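Local coordinates for putative alpha/beta hydrolase fold protein (Candidatus Nitrososphaera gargensis, PDB 5A62) that probably acts as a carboxylesterase-type hydrolase built on the alpha/beta hydrolase fold, at residues K136-R139 with T140-V143; T192-L195 with Y196-P199; K254-E257 with M258-L262. All coordinates share one frame; numbering follows the deposited sequence.

Interaction 1. Residues K136-R139 with T140-V143; sequences KHFR and TREV
Arg141 stands over the ring of Phe138, one helical turn back, in a cation-pi contact: its CZ is 4.8 Å from the ring centroid, over the face. The guanidinium is not laid flat on the ring. The two planes are 80° apart and NH2 alone points down, 3.4 Å above the ring plane and over its centre. The bend that lowers it is at chi3 (-68°). One face of the same guanidinium lies over His137 O. Arg141 NH1 donates to a water oxygen at 3.0 Å, and that water also bonds His137 ND1. NH1 has a second partner in Thr192 OG1, which would restrict the rotation of the group. Phe138 and Arg141 also pack on Thr73 of the second subunit.

The other charged pair is built differently. In the modelled conformer of Arg139, one of two, it stacks on Glu142 with guanidinium and carboxylate planes 20° apart, and Arg139 NH1 is 3.3 Å from Glu142 OE1. Because OE1 sits well above the guanidinium plane, no N-H is aimed at it and the salt bridge rests on charge alone; as a fixed feature it is doubtful. Glu142 OE1 accepts from a water oxygen at 2.6 Å, and the same water bonds Phe138 O weakly.

Backbone bonds supply the helical frame: Arg141 N to His137 O (2.9 Å), Glu142 N to Phe138 O and Val143 N to Arg139 O (3.0 Å). Thr140 OG1 adds a weak bond to His137 O.

All of this lies on helix 136-147. Thr140 and Arg141 face helix 185-194, and Thr140 and Val143 touch Leu152 of helix 149-157.

Interaction 2. Residues T192-L195 with Y196-P199; sequences TVAL and YTIP
Ala194 O takes two bonds from Thr197, and the two arrive differently. Thr197 OG1 donates to Ala194 O at 2.7 Å in the carbonyl plane, on a lone pair, whereas Thr197 N reaches the same oxygen of Ala194 at 2.9 Å from 56° out of that plane. With chi1 at 72°, OG1 is lodged between the backbone N and the carbonyl carbon, which turns it back to the oxygen three residues earlier. OG1 is itself the acceptor for Met74 N, so this one hydroxyl ties the turn to another part of the chain.

Tyr196 N bonds Val193 O at 3.0 Å, again from above the carbonyl plane. With Leu195 N to Thr192 O (3.2 Å), three successive amides thus bond the carbonyl three residues back, before the chain extends at Ile198 and Pro199. The segment belongs to the helices inserted between strands 116-122 and 212-218, the usual site of the cap in the alpha/beta hydrolase fold.

Carbonyl oxygens also meet side-chain carbons: Val193 O lies at the edge of the Tyr196 ring, 3.5 Å from Tyr196 CD2. Ile198 lays CG1 and CD1 against Leu195 O, with CD1 at 3.4 Å. Across the dimer, Tyr196 packs on Thr197 of the second subunit and Thr197 on Tyr196 of that subunit.

Interaction 3. Residues K254-E257 with M258-L262; sequences KPKE and MYDIL
Tyr259 reaches back to Lys254, where its OH lies 3.2 Å from CG of the lysine, a contact of the hydroxyl with the aliphatic chain. The polar ends are satisfied by other residues: Tyr259 OH is hydrogen-bonded to Glu42 OE2, and Lys254 NZ forms a salt bridge with Glu42 OE1 and bonds the carbonyls of Val251 and Ile38. Glu42 thus receives both side chains, one on each carboxylate oxygen. The edge of the Tyr259 ring faces Lys254 O.

The opening turn of the helix is marked by its acceptors. Pro255 O takes Met258 N at 3.0 Å, from above the carbonyl plane. Lys256 O is held by two amides: Tyr259 N at 2.9 Å, with a bent N-H...O angle of 132°, and Asp260 N at 3.2 Å, with a straighter 165°. The regular i to i-4 pattern continues with Ile261 N to Glu257 O at 3.0 Å.

At the surface, Lys256 NZ meets Asp260 OD1 at 3.2 Å, a salt bridge whose hydrogen bond is weak. The lysine chain is extended to its last torsion and bends at chi4 (-73°), bringing NZ round to the carboxylate.

Lys254 and Pro255 link helix 250-253 to helix 256-272, whose first turns make up the rest. Met258 and Ile261 rest on Leu243 of the outermost strand 239-243, Pro255 packs on Val250, and Tyr259 meets Tyr41 edge-to-face and Leu45 on helix 40-48.

The three contacts follow in series along the chain. Interactions 1 and 2, with centres about 15 Å apart, touch directly, through the probable Arg141-Thr192 hydrogen bond and the packing of His137 on Leu195. They join helix 136-147 to the end of helix 185-194, both inserted between strands 116-122 and 212-218 of the sheet, and both reach the second subunit. His137 and Leu195 also lie near a bound acetate, probably from the crystallisation liquor, and near a putative, unconfirmed nucleophile elbow; a place beside the active site is therefore possible. Interaction 3 is remote, about 31 and 29 Å from their centres to its own, packing the C-terminal helix 256-272 against edge strand 239-243.

Interaction 1. Residues K136-R139 with T140-V143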
loop_
_atom_site.group_PDB
_atom_site.type_symbol
_atom_site.label_atom_id
_atom_site.label_comp_id
_atom_site.label_asym_id
_atom_site.label_seq_id
_atom_site.Cartn_x
_atom_site.Cartn_y
_atom_site.Cartn_z
ATOM N N LYS A 136 -2.759 -0.886 14.256
ATOM C CA LYS A 136 -2.984 0.426 14.856
ATOM C C LYS A 136 -3.129 1.516 13.845
ATOM O O LYS A 136 -3.785 2.517 14.104
ATOM C CB LYS A 136 -1.817 0.754 15.843
ATOM C CG LYS A 136 -0.443 0.897 15.170
ATOM C CD LYS A 136 0.845 1.148 16.029
ATOM C CE LYS A 136 1.113 0.041 17.036
ATOM N NZ LYS A 136 1.714 -1.248 16.484
ATOM N N HIS A 137 -2.523 1.373 12.675
ATOM C CA HIS A 137 -2.571 2.459 11.711
ATOM C C HIS A 137 -3.894 2.613 11.020
ATOM O O HIS A 137 -4.150 3.623 10.379
ATOM C CB HIS A 137 -1.461 2.277 10.655
ATOM C CG HIS A 137 -0.071 2.274 11.187
ATOM N ND1 HIS A 137 0.935 1.531 10.620
ATOM C CD2 HIS A 137 0.511 3.014 12.141
ATOM C CE1 HIS A 137 2.049 1.695 11.310
ATOM N NE2 HIS A 137 1.826 2.626 12.214
ATOM N N PHE A 138 -4.808 1.629 11.110
ATOM C CA PHE A 138 -6.130 1.875 10.614
ATOM C C PHE A 138 -6.802 3.022 11.353
ATOM O O PHE A 138 -7.407 3.880 10.763
ATOM C CB PHE A 138 -7.035 0.608 10.659
ATOM C CG PHE A 138 -6.628 -0.440 9.648
ATOM C CD1 PHE A 138 -7.115 -0.404 8.341
ATOM C CD2 PHE A 138 -5.725 -1.416 9.958
ATOM C CE1 PHE A 138 -6.711 -1.355 7.430
ATOM C CE2 PHE A 138 -5.299 -2.366 9.023
ATOM C CZ PHE A 138 -5.804 -2.320 7.738
ATOM N N ARG A 139 -6.647 3.037 12.644
ATOM C CA ARG A 139 -7.306 4.086 13.411
ATOM C C ARG A 139 -6.573 5.408 13.318
ATOM O O ARG A 139 -7.236 6.427 13.257
ATOM C CB ARG A 139 -7.487 3.701 14.870
ATOM C CG ARG A 139 -8.480 4.595 15.611
ATOM C CD ARG A 139 -9.881 4.365 15.062
ATOM N NE ARG A 139 -10.890 5.315 15.511
ATOM C CZ ARG A 139 -11.083 6.512 14.987
ATOM N NH1 ARG A 139 -10.241 6.981 14.076
ATOM N NH2 ARG A 139 -12.099 7.257 15.395
ATOM N N THR A 140 -5.232 5.412 13.204
ATOM C CA THR A 140 -4.553 6.672 13.031
ATOM C C THR A 140 -4.860 7.258 11.638
ATOM O O THR A 140 -5.061 8.459 11.503
ATOM C CB THR A 140 -3.050 6.608 13.253
ATOM O OG1 THR A 140 -2.486 5.635 12.353
ATOM C CG2 THR A 140 -2.781 6.185 14.705
ATOM N N ARG A 141 -4.940 6.429 10.596
ATOM C CA ARG A 141 -5.359 6.944 9.293
ATOM C C ARG A 141 -6.757 7.583 9.366
ATOM O O ARG A 141 -6.989 8.642 8.797
ATOM C CB ARG A 141 -5.336 5.865 8.194
ATOM C CG ARG A 141 -3.933 5.546 7.678
ATOM C CD ARG A 141 -3.980 4.642 6.447
ATOM N NE ARG A 141 -4.442 3.328 6.746
ATOM C CZ ARG A 141 -3.685 2.350 7.193
ATOM N NH1 ARG A 141 -2.396 2.585 7.327
ATOM N NH2 ARG A 141 -4.200 1.190 7.519
ATOM N N GLU A 142 -7.654 6.907 10.089
ATOM C CA GLU A 142 -9.045 7.390 10.165
ATOM C C GLU A 142 -9.081 8.751 10.870
ATOM O O GLU A 142 -9.769 9.664 10.383
ATOM C CB GLU A 142 -9.874 6.389 10.926
ATOM C CG GLU A 142 -11.325 6.805 11.047
ATOM C CD GLU A 142 -12.197 5.795 11.798
ATOM O OE1 GLU A 142 -11.725 4.705 12.227
ATOM O OE2 GLU A 142 -13.407 6.138 12.005
ATOM N N VAL A 143 -8.329 8.869 11.965
ATOM C CA VAL A 143 -8.274 10.194 12.595
ATOM C C VAL A 143 -7.655 11.257 11.679
ATOM O O VAL A 143 -8.124 12.379 11.540
ATOM C CB VAL A 143 -7.532 10.171 13.944
ATOM C CG1 VAL A 143 -7.447 11.588 14.506
ATOM C CG2 VAL A 143 -8.212 9.231 14.892
HETATM O O HOH W 1 -0.114 0.753 8.027
HETATM O O HOH W 2 -10.316 2.569 11.612
#

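Interaction 2. Residues T192-L195 with Y196-P199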
loop_
_atom_site.group_PDB
_atom_site.type_symbol
_atom_site.label_atom_id
_atom_site.label_comp_id
_atom_site.label_asym_id
_atom_site.label_seq_id
_atom_site.Cartn_x
_atom_site.Cartn_y
_atom_site.Cartn_z
ATOM N N THR A 192 2.074 5.144 5.747
ATOM C CA THR A 192 1.612 4.007 6.505
ATOM C C THR A 192 1.172 2.829 5.597
ATOM O O THR A 192 1.404 1.648 5.851
ATOM C CB THR A 192 0.563 4.347 7.541
ATOM O OG1 THR A 192 -0.620 4.803 6.901
ATOM C CG2 THR A 192 1.045 5.317 8.566
ATOM N N VAL A 193 0.496 3.153 4.503
ATOM C CA VAL A 193 0.111 2.133 3.534
ATOM C C VAL A 193 1.396 1.464 2.944
ATOM O O VAL A 193 1.443 0.269 2.715
ATOM C CB VAL A 193 -0.812 2.727 2.462
ATOM C CG1 VAL A 193 -0.958 1.770 1.289
ATOM C CG2 VAL A 193 -2.151 3.103 3.068
ATOM N N ALA A 194 2.409 2.277 2.642
ATOM C CA ALA A 194 3.633 1.774 2.052
ATOM C C ALA A 194 4.293 0.718 2.907
ATOM O O ALA A 194 5.068 -0.099 2.402
ATOM C CB ALA A 194 4.589 2.878 1.722
ATOM N N LEU A 195 4.058 0.754 4.203
ATOM C CA LEU A 195 4.683 -0.269 5.061
ATOM C C LEU A 195 4.297 -1.662 4.650
ATOM O O LEU A 195 5.043 -2.603 4.906
ATOM C CB LEU A 195 4.321 -0.026 6.543
ATOM C CG LEU A 195 4.820 1.329 7.085
ATOM C CD1 LEU A 195 4.334 1.475 8.491
ATOM C CD2 LEU A 195 6.314 1.462 6.988
ATOM N N TYR A 196 3.139 -1.858 4.083
ATOM C CA TYR A 196 2.737 -3.198 3.590
ATOM C C TYR A 196 3.517 -3.702 2.411
ATOM O O TYR A 196 3.460 -4.867 2.035
ATOM C CB TYR A 196 1.261 -3.195 3.181
ATOM C CG TYR A 196 0.289 -3.120 4.328
ATOM C CD1 TYR A 196 -0.163 -4.289 4.909
ATOM C CD2 TYR A 196 -0.242 -1.942 4.792
ATOM C CE1 TYR A 196 -1.036 -4.256 5.965
ATOM C CE2 TYR A 196 -1.162 -1.938 5.810
ATOM C CZ TYR A 196 -1.542 -3.103 6.395
ATOM O OH TYR A 196 -2.472 -3.070 7.444
ATOM N N THR A 197 4.270 -2.800 1.768
ATOM C CA THR A 197 4.982 -3.110 0.527
ATOM C C THR A 197 6.434 -3.416 0.762
ATOM O O THR A 197 7.186 -3.604 -0.223
ATOM C CB THR A 197 4.855 -1.982 -0.515
ATOM O OG1 THR A 197 5.651 -0.873 -0.087
ATOM C CG2 THR A 197 3.452 -1.544 -0.645
ATOM N N ILE A 198 6.868 -3.539 2.024
ATOM C CA ILE A 198 8.283 -3.914 2.305
ATOM C C ILE A 198 8.482 -5.360 1.797
ATOM O O ILE A 198 7.647 -6.211 2.155
ATOM C CB ILE A 198 8.531 -3.893 3.780
ATOM C CG1 ILE A 198 8.379 -2.476 4.352
ATOM C CG2 ILE A 198 9.888 -4.462 4.097
ATOM C CD1 ILE A 198 8.274 -2.489 5.870
ATOM N N PRO A 199 9.496 -5.624 1.032
ATOM C CA PRO A 199 9.707 -7.007 0.521
ATOM C C PRO A 199 10.111 -7.909 1.651
ATOM O O PRO A 199 10.749 -7.486 2.622
ATOM C CB PRO A 199 10.789 -6.875 -0.506
ATOM C CG PRO A 199 10.929 -5.456 -0.792
ATOM C CD PRO A 199 10.381 -4.679 0.398
#

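Interaction 3. Residues K254-E257 with M258-L262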
loop_
_atom_site.group_PDB
_atom_site.type_symbol
_atom_site.label_atom_id
_atom_site.label_comp_id
_atom_site.label_asym_id
_atom_site.label_seq_id
_atom_site.Cartn_x
_atom_site.Cartn_y
_atom_site.Cartn_z
ATOM N N LYS A 254 15.668 12.318 22.898
ATOM C CA LYS A 254 17.110 12.549 22.753
ATOM C C LYS A 254 17.884 12.205 24.018
ATOM O O LYS A 254 18.630 13.037 24.535
ATOM C CB LYS A 254 17.407 13.993 22.270
ATOM C CG LYS A 254 16.672 14.336 20.976
ATOM C CD LYS A 254 17.225 15.545 20.242
ATOM C CE LYS A 254 16.453 15.909 18.961
ATOM N NZ LYS A 254 16.397 14.842 17.999
ATOM N N PRO A 255 17.796 10.973 24.474
ATOM C CA PRO A 255 18.610 10.625 25.642
ATOM C C PRO A 255 20.055 10.617 25.341
ATOM O O PRO A 255 20.515 10.151 24.301
ATOM C CB PRO A 255 18.096 9.241 26.002
ATOM C CG PRO A 255 17.627 8.684 24.712
ATOM C CD PRO A 255 17.002 9.840 23.997
ATOM N N LYS A 256 20.863 11.072 26.304
ATOM C CA LYS A 256 22.292 11.176 26.067
ATOM C C LYS A 256 22.977 9.875 25.650
ATOM O O LYS A 256 23.846 9.839 24.784
ATOM C CB LYS A 256 22.991 11.683 27.348
ATOM C CG LYS A 256 24.502 11.791 27.179
ATOM C CD LYS A 256 25.194 12.256 28.458
ATOM C CE LYS A 256 26.533 12.921 28.152
ATOM N NZ LYS A 256 27.577 11.945 27.739
ATOM N N GLU A 257 22.521 8.753 26.215
ATOM C CA GLU A 257 23.128 7.490 25.901
ATOM C C GLU A 257 23.027 7.168 24.399
ATOM O O GLU A 257 23.882 6.548 23.833
ATOM C CB GLU A 257 22.512 6.329 26.688
ATOM C CG GLU A 257 23.310 5.068 26.571
ATOM C CD GLU A 257 22.716 3.871 27.288
ATOM O OE1 GLU A 257 21.550 3.947 27.706
ATOM O OE2 GLU A 257 23.470 2.853 27.328
ATOM N N MET A 258 21.969 7.646 23.740
ATOM C CA MET A 258 21.851 7.344 22.323
ATOM C C MET A 258 23.029 7.928 21.560
ATOM O O MET A 258 23.508 7.344 20.585
ATOM C CB MET A 258 20.564 7.889 21.738
ATOM C CG MET A 258 20.353 7.621 20.254
ATOM S SD MET A 258 18.640 7.812 19.748
ATOM C CE MET A 258 18.447 9.510 19.945
ATOM N N TYR A 259 23.478 9.094 22.006
ATOM C CA TYR A 259 24.571 9.761 21.267
ATOM C C TYR A 259 25.930 9.180 21.571
ATOM O O TYR A 259 26.776 9.167 20.713
ATOM C CB TYR A 259 24.521 11.302 21.399
ATOM C CG TYR A 259 23.140 11.779 21.013
ATOM C CD1 TYR A 259 22.763 11.764 19.707
ATOM C CD2 TYR A 259 22.188 12.089 21.978
ATOM C CE1 TYR A 259 21.478 12.114 19.340
ATOM C CE2 TYR A 259 20.912 12.452 21.626
ATOM C CZ TYR A 259 20.550 12.435 20.305
ATOM O OH TYR A 259 19.262 12.770 19.903
ATOM N N ASP A 260 26.105 8.743 22.802
ATOM C CA ASP A 260 27.301 8.022 23.178
ATOM C C ASP A 260 27.402 6.808 22.280
ATOM O O ASP A 260 28.428 6.567 21.689
ATOM C CB ASP A 260 27.207 7.616 24.645
ATOM C CG ASP A 260 27.249 8.825 25.607
ATOM O OD1 ASP A 260 27.667 9.936 25.229
ATOM O OD2 ASP A 260 26.794 8.604 26.733
ATOM N N ILE A 261 26.298 6.076 22.111
ATOM C CA ILE A 261 26.308 4.899 21.263
ATOM C C ILE A 261 26.546 5.247 19.784
ATOM O O ILE A 261 27.401 4.682 19.121
ATOM C CB ILE A 261 25.008 4.116 21.427
ATOM C CG1 ILE A 261 24.948 3.511 22.840
ATOM C CG2 ILE A 261 24.920 3.010 20.398
ATOM C CD1 ILE A 261 23.580 3.021 23.195
ATOM N N LEU A 262 25.796 6.227 19.302
ATOM C CA LEU A 262 25.942 6.661 17.918
ATOM C C LEU A 262 27.370 7.069 17.584
ATOM O O LEU A 262 27.897 6.649 16.532
ATOM C CB LEU A 262 24.979 7.820 17.687
ATOM C CG LEU A 262 25.026 8.421 16.268
ATOM C CD1 LEU A 262 24.503 7.401 15.288
ATOM C CD2 LEU A 262 24.258 9.736 16.143
#